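Local coordinates for protein nitroreductase (PDB 3PXV) that binds flavin mononucleotide and, as a member of the nitroreductase family, probably acts as an FMN-dependent oxidoreductase, at residues Ala93-Pro103 with Pro157-Leu168; Asp26-Ile37 with Ala47-Asn55. All blocks are in the same frame, centred on the assembly; numbering follows the deposited sequence. Where two conformers were deposited one is given.

Contact 1 of 2, residues Ala93-Pro103 with Pro157-Leu168; sequences APCMIVVPIDP and PEGYAFGCSVLL
Strand 95-101 and strand 161-168 run antiparallel as direct neighbours, with Ile-97 and Val-166 joined by a reciprocal pair of hydrogen bonds: Ile-97 N to Val-166 O and Val-166 N to Ile-97 O, each 2.9 Å. The exchange between Ile-101 and Ala-161 is just as regular, its shorter bond being Ile-101 N to Ala-161 O at 2.7 Å. Between these pairs the register slips by one residue. Gly-163 and Cys-164 both face Val-99 in a classic beta bulge, where Val-99 O accepts Cys-164 N at 3.3 Å and, weakly, Gly-163 N. Without a side chain, Gly-163 leaves room for CG1 and the CG2 methyl of Ile-101 against its CA.

These are the two inner strands of the four that this chain gives to the sheet of the nitroreductase fold, and Cys-164, in the bulge, touches the bound FMN. On one face of the sheet, Met-96, a selenomethionine, and Leu-167 lie side by side and point the same way, CD2 of Leu-167 meeting CB of Met-96 at 3.6 Å. Val-98 shares this face with Ser-165, whose OG is held by Cys-134 O and Thr-137. The other face carries Ile-97, whose CD1 meets CD1 of Leu-168; Ile-97, Val-99 and Ile-101 also pack on helix 106-126.

Past the bulge, the Tyr-160 ring is sandwiched. Pro-157 CG sits over the centre of one face, while backbone atoms of Ile-101 and Asp-102 lie over the opposite one. Asp-102 adds a CH-pi contact there, its CB 4.2 Å from the Tyr-160 ring centroid. With CG anti to the backbone N (chi1 -174°), the Asp-102 side chain crosses the ring at about a right angle, and a water links Asp-102 OD2 (3.0 Å) to Tyr-160 OH (2.7 Å). The other carboxylate oxygen, OD1, bonds to Thr-104.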
loop_
_atom_site.group_PDB
_atom_site.type_symbol
_atom_site.label_atom_id
_atom_site.label_comp_id
_atom_site.label_asym_id
_atom_site.label_seq_id
_atom_site.Cartn_x
_atom_site.Cartn_y
_atom_site.Cartn_z
ATOM N N ALA B 93 3.468 -2.692 22.343
ATOM C CA ALA B 93 2.738 -3.670 21.541
ATOM C C ALA B 93 3.295 -5.033 21.836
ATOM O O ALA B 93 4.510 -5.193 21.872
ATOM C CB ALA B 93 2.860 -3.376 20.053
ATOM N N PRO B 94 2.412 -6.024 22.023
ATOM C CA PRO B 94 2.841 -7.371 22.338
ATOM C C PRO B 94 3.131 -8.244 21.119
ATOM O O PRO B 94 3.556 -9.379 21.280
ATOM C CB PRO B 94 1.654 -7.908 23.134
ATOM C CG PRO B 94 0.475 -7.251 22.460
ATOM C CD PRO B 94 0.949 -5.890 22.084
ATOM N N CYS B 95 2.870 -7.741 19.917
ATOM C CA CYS B 95 3.175 -8.483 18.690
ATOM C C CYS B 95 3.165 -7.568 17.490
ATOM O O CYS B 95 2.652 -6.462 17.541
ATOM C CB CYS B 95 2.178 -9.616 18.442
ATOM S SG CYS B 95 0.598 -9.039 17.914
HETATM N N MSE B 96 3.729 -8.049 16.397
HETATM C CA MSE B 96 3.793 -7.265 15.180
HETATM C C MSE B 96 3.979 -8.182 14.000
HETATM O O MSE B 96 4.407 -9.312 14.134
HETATM C CB MSE B 96 4.973 -6.257 15.222
HETATM C CG MSE B 96 6.369 -6.879 15.259
HETATM SE SE MSE B 96 7.748 -5.542 15.260
HETATM C CE MSE B 96 9.282 -6.712 15.501
ATOM N N ILE B 97 3.629 -7.675 12.838
ATOM C CA ILE B 97 3.872 -8.395 11.620
ATOM C C ILE B 97 4.977 -7.643 10.935
ATOM O O ILE B 97 4.857 -6.434 10.708
ATOM C CB ILE B 97 2.648 -8.458 10.749
ATOM C CG1 ILE B 97 1.641 -9.414 11.401
ATOM C CG2 ILE B 97 3.044 -8.913 9.356
ATOM C CD1 ILE B 97 0.311 -9.533 10.670
ATOM N N VAL B 98 6.072 -8.348 10.670
ATOM C CA VAL B 98 7.231 -7.803 9.964
ATOM C C VAL B 98 7.143 -8.240 8.519
ATOM O O VAL B 98 6.924 -9.415 8.262
ATOM C CB VAL B 98 8.550 -8.305 10.597
ATOM C CG1 VAL B 98 9.763 -7.783 9.822
ATOM C CG2 VAL B 98 8.597 -7.862 12.098
ATOM N N VAL B 99 7.281 -7.290 7.583
ATOM C CA VAL B 99 7.207 -7.563 6.149
ATOM C C VAL B 99 8.544 -7.303 5.473
ATOM O O VAL B 99 8.874 -6.174 5.134
ATOM C CB VAL B 99 6.110 -6.748 5.437
ATOM C CG1 VAL B 99 5.989 -7.203 3.986
ATOM C CG2 VAL B 99 4.799 -6.933 6.111
ATOM N N PRO B 100 9.364 -8.349 5.341
ATOM C CA PRO B 100 10.617 -8.166 4.636
ATOM C C PRO B 100 10.371 -8.164 3.126
ATOM O O PRO B 100 9.354 -8.662 2.656
ATOM C CB PRO B 100 11.417 -9.407 5.047
ATOM C CG PRO B 100 10.382 -10.436 5.215
ATOM C CD PRO B 100 9.259 -9.707 5.898
ATOM N N ILE B 101 11.301 -7.623 2.365
ATOM C CA ILE B 101 11.100 -7.530 0.931
ATOM C C ILE B 101 12.386 -7.830 0.177
ATOM O O ILE B 101 13.486 -7.756 0.744
ATOM C CB ILE B 101 10.540 -6.126 0.506
ATOM C CG1 ILE B 101 11.500 -4.995 0.846
ATOM C CG2 ILE B 101 9.201 -5.808 1.145
ATOM C CD1 ILE B 101 11.103 -3.702 0.125
ATOM N N ASP B 102 12.228 -8.192 -1.097
ATOM C CA ASP B 102 13.349 -8.465 -1.985
ATOM C C ASP B 102 13.802 -7.091 -2.484
ATOM O O ASP B 102 13.039 -6.401 -3.130
ATOM C CB ASP B 102 12.890 -9.358 -3.141
ATOM C CG ASP B 102 14.043 -9.813 -4.061
ATOM O OD1 ASP B 102 15.164 -9.294 -3.958
ATOM O OD2 ASP B 102 13.808 -10.716 -4.893
ATOM N N PRO B 103 15.019 -6.665 -2.143
ATOM C CA PRO B 103 15.477 -5.357 -2.605
ATOM C C PRO B 103 15.884 -5.268 -4.090
ATOM O O PRO B 103 16.055 -4.165 -4.586
ATOM C CB PRO B 103 16.707 -5.102 -1.722
ATOM C CG PRO B 103 17.209 -6.439 -1.383
ATOM C CD PRO B 103 15.999 -7.301 -1.244
ATOM N N PRO B 157 13.847 -14.563 4.288
ATOM C CA PRO B 157 14.539 -15.310 3.232
ATOM C C PRO B 157 15.883 -14.637 2.938
ATOM O O PRO B 157 16.014 -13.410 3.102
ATOM C CB PRO B 157 13.610 -15.174 2.013
ATOM C CG PRO B 157 12.309 -14.656 2.530
ATOM C CD PRO B 157 12.561 -13.994 3.841
ATOM N N GLU B 158 16.855 -15.418 2.475
ATOM C CA GLU B 158 18.185 -14.895 2.172
ATOM C C GLU B 158 18.095 -13.742 1.188
ATOM O O GLU B 158 17.406 -13.835 0.179
ATOM C CB GLU B 158 19.087 -15.983 1.578
ATOM C CG GLU B 158 20.597 -15.657 1.692
ATOM C CD GLU B 158 21.490 -16.655 0.949
ATOM O OE1 GLU B 158 21.124 -17.048 -0.191
ATOM O OE2 GLU B 158 22.565 -17.019 1.498
ATOM N N GLY B 159 18.790 -12.649 1.481
ATOM C CA GLY B 159 18.769 -11.498 0.583
ATOM C C GLY B 159 17.693 -10.463 0.865
ATOM O O GLY B 159 17.826 -9.329 0.445
ATOM N N TYR B 160 16.644 -10.849 1.585
ATOM C CA TYR B 160 15.549 -9.939 1.920
ATOM C C TYR B 160 15.968 -8.956 2.979
ATOM O O TYR B 160 16.713 -9.297 3.888
ATOM C CB TYR B 160 14.328 -10.719 2.412
ATOM C CG TYR B 160 13.430 -11.193 1.322
ATOM C CD1 TYR B 160 13.934 -11.864 0.213
ATOM C CD2 TYR B 160 12.049 -11.020 1.414
ATOM C CE1 TYR B 160 13.090 -12.291 -0.818
ATOM C CE2 TYR B 160 11.196 -11.445 0.382
ATOM C CZ TYR B 160 11.728 -12.078 -0.714
ATOM O OH TYR B 160 10.916 -12.499 -1.702
ATOM N N ALA B 161 15.461 -7.742 2.855
ATOM C CA ALA B 161 15.713 -6.679 3.793
ATOM C C ALA B 161 14.382 -6.221 4.393
ATOM O O ALA B 161 13.320 -6.527 3.872
ATOM C CB ALA B 161 16.411 -5.522 3.090
ATOM N N PHE B 162 14.429 -5.464 5.475
ATOM C CA PHE B 162 13.200 -4.957 6.079
ATOM C C PHE B 162 12.451 -4.013 5.149
ATOM O O PHE B 162 13.053 -3.152 4.503
ATOM C CB PHE B 162 13.521 -4.236 7.378
ATOM C CG PHE B 162 12.349 -3.551 8.002
ATOM C CD1 PHE B 162 11.576 -4.204 8.936
ATOM C CD2 PHE B 162 12.051 -2.234 7.677
ATOM C CE1 PHE B 162 10.522 -3.565 9.516
ATOM C CE2 PHE B 162 11.005 -1.592 8.255
ATOM C CZ PHE B 162 10.237 -2.253 9.181
ATOM N N GLY B 163 11.130 -4.174 5.109
ATOM C CA GLY B 163 10.263 -3.363 4.256
ATOM C C GLY B 163 9.424 -2.441 5.103
ATOM O O GLY B 163 9.495 -1.222 4.959
ATOM N N CYS B 164 8.624 -3.026 5.980
ATOM C CA CYS B 164 7.828 -2.250 6.911
ATOM C C CYS B 164 7.279 -3.209 7.946
ATOM O O CYS B 164 7.558 -4.404 7.898
ATOM C CB CYS B 164 6.716 -1.493 6.198
ATOM S SG CYS B 164 5.998 -0.174 7.182
ATOM N N SER B 165 6.546 -2.698 8.916
ATOM C CA SER B 165 5.972 -3.572 9.933
ATOM C C SER B 165 4.694 -2.980 10.387
ATOM O O SER B 165 4.493 -1.810 10.212
ATOM C CB SER B 165 6.916 -3.696 11.133
ATOM O OG SER B 165 7.051 -2.456 11.820
ATOM N N VAL B 166 3.821 -3.787 10.955
ATOM C CA VAL B 166 2.570 -3.286 11.508
ATOM C C VAL B 166 2.462 -3.828 12.901
ATOM O O VAL B 166 2.438 -5.028 13.066
ATOM C CB VAL B 166 1.334 -3.749 10.743
ATOM C CG1 VAL B 166 0.102 -3.086 11.368
ATOM C CG2 VAL B 166 1.459 -3.408 9.247
ATOM N N LEU B 167 2.373 -2.950 13.898
ATOM C CA LEU B 167 2.262 -3.384 15.288
ATOM C C LEU B 167 0.790 -3.673 15.563
ATOM O O LEU B 167 -0.079 -2.988 15.003
ATOM C CB LEU B 167 2.798 -2.334 16.254
ATOM C CG LEU B 167 4.160 -1.718 15.921
ATOM C CD1 LEU B 167 4.444 -0.576 16.882
ATOM C CD2 LEU B 167 5.276 -2.793 15.959
ATOM N N LEU B 168 0.520 -4.663 16.422
ATOM C CA LEU B 168 -0.832 -5.080 16.699
ATOM C C LEU B 168 -1.092 -5.308 18.180
ATOM O O LEU B 168 -0.233 -5.801 18.903
ATOM C CB LEU B 168 -1.132 -6.378 15.955
ATOM C CG LEU B 168 -0.924 -6.458 14.430
ATOM C CD1 LEU B 168 -1.146 -7.866 13.958
ATOM C CD2 LEU B 168 -1.799 -5.474 13.649
HETATM O O HOH W 1 12.024 -12.990 -4.122
#

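Contact 2 of 2, residues Asp26-Ile37 with Ala47-Asn55; sequences DELLQAIAEAAI and AWRVIVVKN
Apolar packing carries most of this contact: Ala-33 sets its CB against Val-50 CG1 at 3.7 Å and also against Val-52 CG2, resting on both valines. Helix 26-36 lies over strand 50-53 with the two axes 9.4 Å apart at closest approach and running nearly antiparallel, 161° between their directions. The small side chains of Ala-33 and Ala-36 let the helix come down on the branched residues. Val-50 divides its two methyls. CG1, anti to the backbone N (chi1 174°), goes to Ala-33, and CG2 touches both Ala-36 CB and Ile-37 CG2, 3.9 Å from each. At the C-terminal end of the helix the six-membered part of the Trp-48 ring reaches Ile-37, with CH2 3.9 Å from Ile-37 CA. Toward the N-terminal end, Leu-29 CD1 meets Val-52 CG1 and presses tightly on the aliphatic part of Lys-54, whose CD is 3.4 Å away.

The charged interaction lies beyond Leu-29. Lys-54 bends at chi3 (-55°) and brings NZ to the syn lone pair of Asp-26 OD1, a salt bridge of 2.8 Å. The same ammonium group forms a second salt bridge with Glu-189 of the second subunit, so Lys-54, just past the strand, links the start of the helix to the dimer partner.

Residues 50-53 form the outer strand within this chain, but a strand of the second subunit pairs alongside them in parallel, continuing the sheet across the interface. The arrangement is a helix packed on the face of a sheet, over the strand that meets the second subunit, within an alpha/beta fold of the FMN-dependent nitroreductase type built as an intertwined dimer.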
loop_
_atom_site.group_PDB
_atom_site.type_symbol
_atom_site.label_atom_id
_atom_site.label_comp_id
_atom_site.label_asym_id
_atom_site.label_seq_id
_atom_site.Cartn_x
_atom_site.Cartn_y
_atom_site.Cartn_z
ATOM N N ASP B 26 -4.784 -16.151 18.411
ATOM C CA ASP B 26 -4.250 -16.756 17.189
ATOM C C ASP B 26 -5.295 -16.724 16.095
ATOM O O ASP B 26 -4.966 -16.549 14.929
ATOM C CB ASP B 26 -3.837 -18.198 17.446
ATOM C CG ASP B 26 -2.620 -18.308 18.365
ATOM O OD1 ASP B 26 -1.756 -17.392 18.337
ATOM O OD2 ASP B 26 -2.515 -19.325 19.087
ATOM N N GLU B 27 -6.554 -16.909 16.480
ATOM C CA GLU B 27 -7.686 -16.856 15.550
ATOM C C GLU B 27 -7.624 -15.531 14.774
ATOM O O GLU B 27 -7.674 -15.510 13.547
ATOM C CB GLU B 27 -9.011 -16.963 16.335
ATOM C CG GLU B 27 -10.273 -17.280 15.513
ATOM C CD GLU B 27 -11.553 -17.288 16.367
ATOM O OE1 GLU B 27 -11.716 -16.386 17.218
ATOM O OE2 GLU B 27 -12.397 -18.192 16.185
ATOM N N LEU B 28 -7.482 -14.423 15.502
ATOM C CA LEU B 28 -7.414 -13.094 14.883
ATOM C C LEU B 28 -6.095 -12.842 14.129
ATOM O O LEU B 28 -6.108 -12.269 13.057
ATOM C CB LEU B 28 -7.644 -11.994 15.929
ATOM C CG LEU B 28 -9.004 -11.986 16.638
ATOM C CD1 LEU B 28 -8.983 -11.043 17.807
ATOM C CD2 LEU B 28 -10.145 -11.646 15.687
ATOM N N LEU B 29 -4.965 -13.238 14.703
ATOM C CA LEU B 29 -3.687 -13.070 14.050
ATOM C C LEU B 29 -3.681 -13.794 12.706
ATOM O O LEU B 29 -3.147 -13.276 11.731
ATOM C CB LEU B 29 -2.530 -13.589 14.911
ATOM C CG LEU B 29 -2.176 -12.803 16.169
ATOM C CD1 LEU B 29 -1.048 -13.519 16.940
ATOM C CD2 LEU B 29 -1.802 -11.350 15.843
ATOM N N GLN B 30 -4.277 -14.979 12.662
ATOM C CA GLN B 30 -4.359 -15.772 11.438
ATOM C C GLN B 30 -5.235 -15.093 10.386
ATOM O O GLN B 30 -4.855 -15.054 9.224
ATOM C CB GLN B 30 -4.878 -17.190 11.745
ATOM C CG GLN B 30 -4.943 -18.125 10.557
ATOM C CD GLN B 30 -3.601 -18.298 9.835
ATOM O OE1 GLN B 30 -2.522 -18.166 10.434
ATOM N NE2 GLN B 30 -3.672 -18.614 8.535
ATOM N N ALA B 31 -6.388 -14.560 10.799
ATOM C CA ALA B 31 -7.299 -13.862 9.878
ATOM C C ALA B 31 -6.592 -12.684 9.240
ATOM O O ALA B 31 -6.749 -12.439 8.042
ATOM C CB ALA B 31 -8.550 -13.379 10.601
ATOM N N ILE B 32 -5.799 -11.974 10.049
ATOM C CA ILE B 32 -5.038 -10.825 9.590
ATOM C C ILE B 32 -3.908 -11.226 8.623
ATOM O O ILE B 32 -3.687 -10.555 7.600
ATOM C CB ILE B 32 -4.436 -10.073 10.782
ATOM C CG1 ILE B 32 -5.557 -9.435 11.621
ATOM C CG2 ILE B 32 -3.409 -9.029 10.297
ATOM C CD1 ILE B 32 -5.082 -8.917 13.006
ATOM N N ALA B 33 -3.194 -12.304 8.917
ATOM C CA ALA B 33 -2.110 -12.697 8.015
ATOM C C ALA B 33 -2.686 -13.307 6.722
ATOM O O ALA B 33 -2.063 -13.215 5.685
ATOM C CB ALA B 33 -1.147 -13.650 8.689
ATOM N N GLU B 34 -3.877 -13.909 6.786
ATOM C CA GLU B 34 -4.506 -14.492 5.593
ATOM C C GLU B 34 -4.917 -13.333 4.715
ATOM O O GLU B 34 -4.813 -13.393 3.514
ATOM C CB GLU B 34 -5.717 -15.371 5.956
ATOM C CG GLU B 34 -6.718 -15.739 4.806
ATOM C CD GLU B 34 -6.169 -16.676 3.708
ATOM O OE1 GLU B 34 -5.061 -17.217 3.844
ATOM O OE2 GLU B 34 -6.871 -16.881 2.699
ATOM N N ALA B 35 -5.365 -12.242 5.335
ATOM C CA ALA B 35 -5.779 -11.061 4.596
ATOM C C ALA B 35 -4.562 -10.453 3.894
ATOM O O ALA B 35 -4.631 -10.075 2.727
ATOM C CB ALA B 35 -6.439 -10.054 5.532
ATOM N N ALA B 36 -3.433 -10.405 4.589
ATOM C CA ALA B 36 -2.218 -9.831 4.017
ATOM C C ALA B 36 -1.791 -10.536 2.719
ATOM O O ALA B 36 -1.511 -9.895 1.713
ATOM C CB ALA B 36 -1.080 -9.854 5.054
ATOM N N ILE B 37 -1.805 -11.862 2.722
ATOM C CA ILE B 37 -1.375 -12.605 1.545
ATOM C C ILE B 37 -2.367 -12.484 0.383
ATOM O O ILE B 37 -2.079 -12.915 -0.728
ATOM C CB ILE B 37 -0.999 -14.087 1.876
ATOM C CG1 ILE B 37 -2.177 -14.911 2.404
ATOM C CG2 ILE B 37 0.150 -14.124 2.902
ATOM C CD1 ILE B 37 -1.931 -16.424 2.275
ATOM N N ALA B 47 6.937 -10.347 -3.680
ATOM C CA ALA B 47 8.314 -10.268 -3.205
ATOM C C ALA B 47 8.343 -9.805 -1.744
ATOM O O ALA B 47 9.033 -8.864 -1.382
ATOM C CB ALA B 47 9.125 -9.319 -4.107
ATOM N N TRP B 48 7.566 -10.500 -0.926
ATOM C CA TRP B 48 7.443 -10.234 0.476
ATOM C C TRP B 48 7.194 -11.497 1.265
ATOM O O TRP B 48 7.126 -12.567 0.673
ATOM C CB TRP B 48 6.326 -9.239 0.731
ATOM C CG TRP B 48 5.085 -9.270 -0.150
ATOM C CD1 TRP B 48 4.710 -8.293 -0.982
ATOM C CD2 TRP B 48 4.025 -10.247 -0.185
ATOM N NE1 TRP B 48 3.511 -8.591 -1.571
ATOM C CE2 TRP B 48 3.060 -9.780 -1.085
ATOM C CE3 TRP B 48 3.797 -11.458 0.458
ATOM C CZ2 TRP B 48 1.893 -10.494 -1.382
ATOM C CZ3 TRP B 48 2.639 -12.167 0.163
ATOM C CH2 TRP B 48 1.703 -11.679 -0.742
ATOM N N ARG B 49 7.152 -11.381 2.593
ATOM C CA ARG B 49 6.747 -12.486 3.477
ATOM C C ARG B 49 5.960 -11.859 4.623
ATOM O O ARG B 49 6.133 -10.675 4.913
ATOM C CB ARG B 49 7.927 -13.257 4.080
ATOM C CG ARG B 49 8.816 -14.003 3.116
ATOM C CD ARG B 49 8.114 -15.176 2.432
ATOM N NE ARG B 49 9.069 -15.884 1.574
ATOM C CZ ARG B 49 9.474 -15.475 0.363
ATOM N NH1 ARG B 49 9.020 -14.350 -0.169
ATOM N NH2 ARG B 49 10.360 -16.198 -0.317
ATOM N N VAL B 50 5.129 -12.663 5.285
ATOM C CA VAL B 50 4.302 -12.183 6.393
ATOM C C VAL B 50 4.747 -12.941 7.648
ATOM O O VAL B 50 4.364 -14.104 7.849
ATOM C CB VAL B 50 2.801 -12.385 6.079
ATOM C CG1 VAL B 50 1.906 -12.031 7.263
ATOM C CG2 VAL B 50 2.437 -11.573 4.864
ATOM N N ILE B 51 5.578 -12.285 8.467
ATOM C CA ILE B 51 6.125 -12.882 9.665
ATOM C C ILE B 51 5.388 -12.329 10.884
ATOM O O ILE B 51 5.567 -11.167 11.241
ATOM C CB ILE B 51 7.652 -12.592 9.759
ATOM C CG1 ILE B 51 8.361 -13.098 8.508
ATOM C CG2 ILE B 51 8.271 -13.247 11.004
ATOM C CD1 ILE B 51 9.787 -12.730 8.450
ATOM N N VAL B 52 4.556 -13.160 11.513
ATOM C CA VAL B 52 3.778 -12.753 12.694
ATOM C C VAL B 52 4.639 -12.990 13.914
ATOM O O VAL B 52 4.830 -14.132 14.322
ATOM C CB VAL B 52 2.442 -13.565 12.856
ATOM C CG1 VAL B 52 1.755 -13.194 14.159
ATOM C CG2 VAL B 52 1.492 -13.315 11.687
ATOM N N VAL B 53 5.147 -11.912 14.497
ATOM C CA VAL B 53 6.054 -12.003 15.616
ATOM C C VAL B 53 5.321 -11.806 16.930
ATOM O O VAL B 53 4.646 -10.820 17.105
ATOM C CB VAL B 53 7.191 -10.954 15.500
ATOM C CG1 VAL B 53 8.201 -11.150 16.618
ATOM C CG2 VAL B 53 7.874 -11.072 14.165
ATOM N N LYS B 54 5.474 -12.762 17.839
ATOM C CA LYS B 54 4.865 -12.724 19.176
ATOM C C LYS B 54 5.893 -12.852 20.309
ATOM O O LYS B 54 5.538 -12.724 21.464
ATOM C CB LYS B 54 3.855 -13.873 19.348
ATOM C CG LYS B 54 2.808 -13.953 18.250
ATOM C CD LYS B 54 1.599 -14.785 18.650
ATOM C CE LYS B 54 1.913 -16.159 19.103
ATOM N NZ LYS B 54 0.688 -16.871 19.540
ATOM N N ASN B 55 7.154 -13.096 19.966
ATOM C CA ASN B 55 8.195 -13.309 20.944
ATOM C C ASN B 55 8.604 -11.985 21.583
ATOM O O ASN B 55 9.143 -11.107 20.900
ATOM C CB ASN B 55 9.368 -13.985 20.253
ATOM C CG ASN B 55 10.426 -14.471 21.224
ATOM O OD1 ASN B 55 11.301 -13.713 21.645
ATOM N ND2 ASN B 55 10.387 -15.765 21.534
#

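In the fold
From the N terminus, helix 26-36 comes first; a short connection without helix or strand brings the chain back through 47-55, where contact 2 closes. Helices 56-72 and 77-84 then lead to 93-103, where contact 1 opens. It closes only after helix 106-126, strand 130-133 and helix 147-154, when residues 157-168 return to the sheet. The contacts are therefore in series, neither nested nor crossed. They meet in space because strands 50-53 and 95-101 are neighbours: Val-53 N lies 2.7 Å from Met-96 O, a probable hydrogen bond. Contact 1 joins this chain's inner strands; contact 2 lays a helix over the face of its outer strand, next to the second subunit.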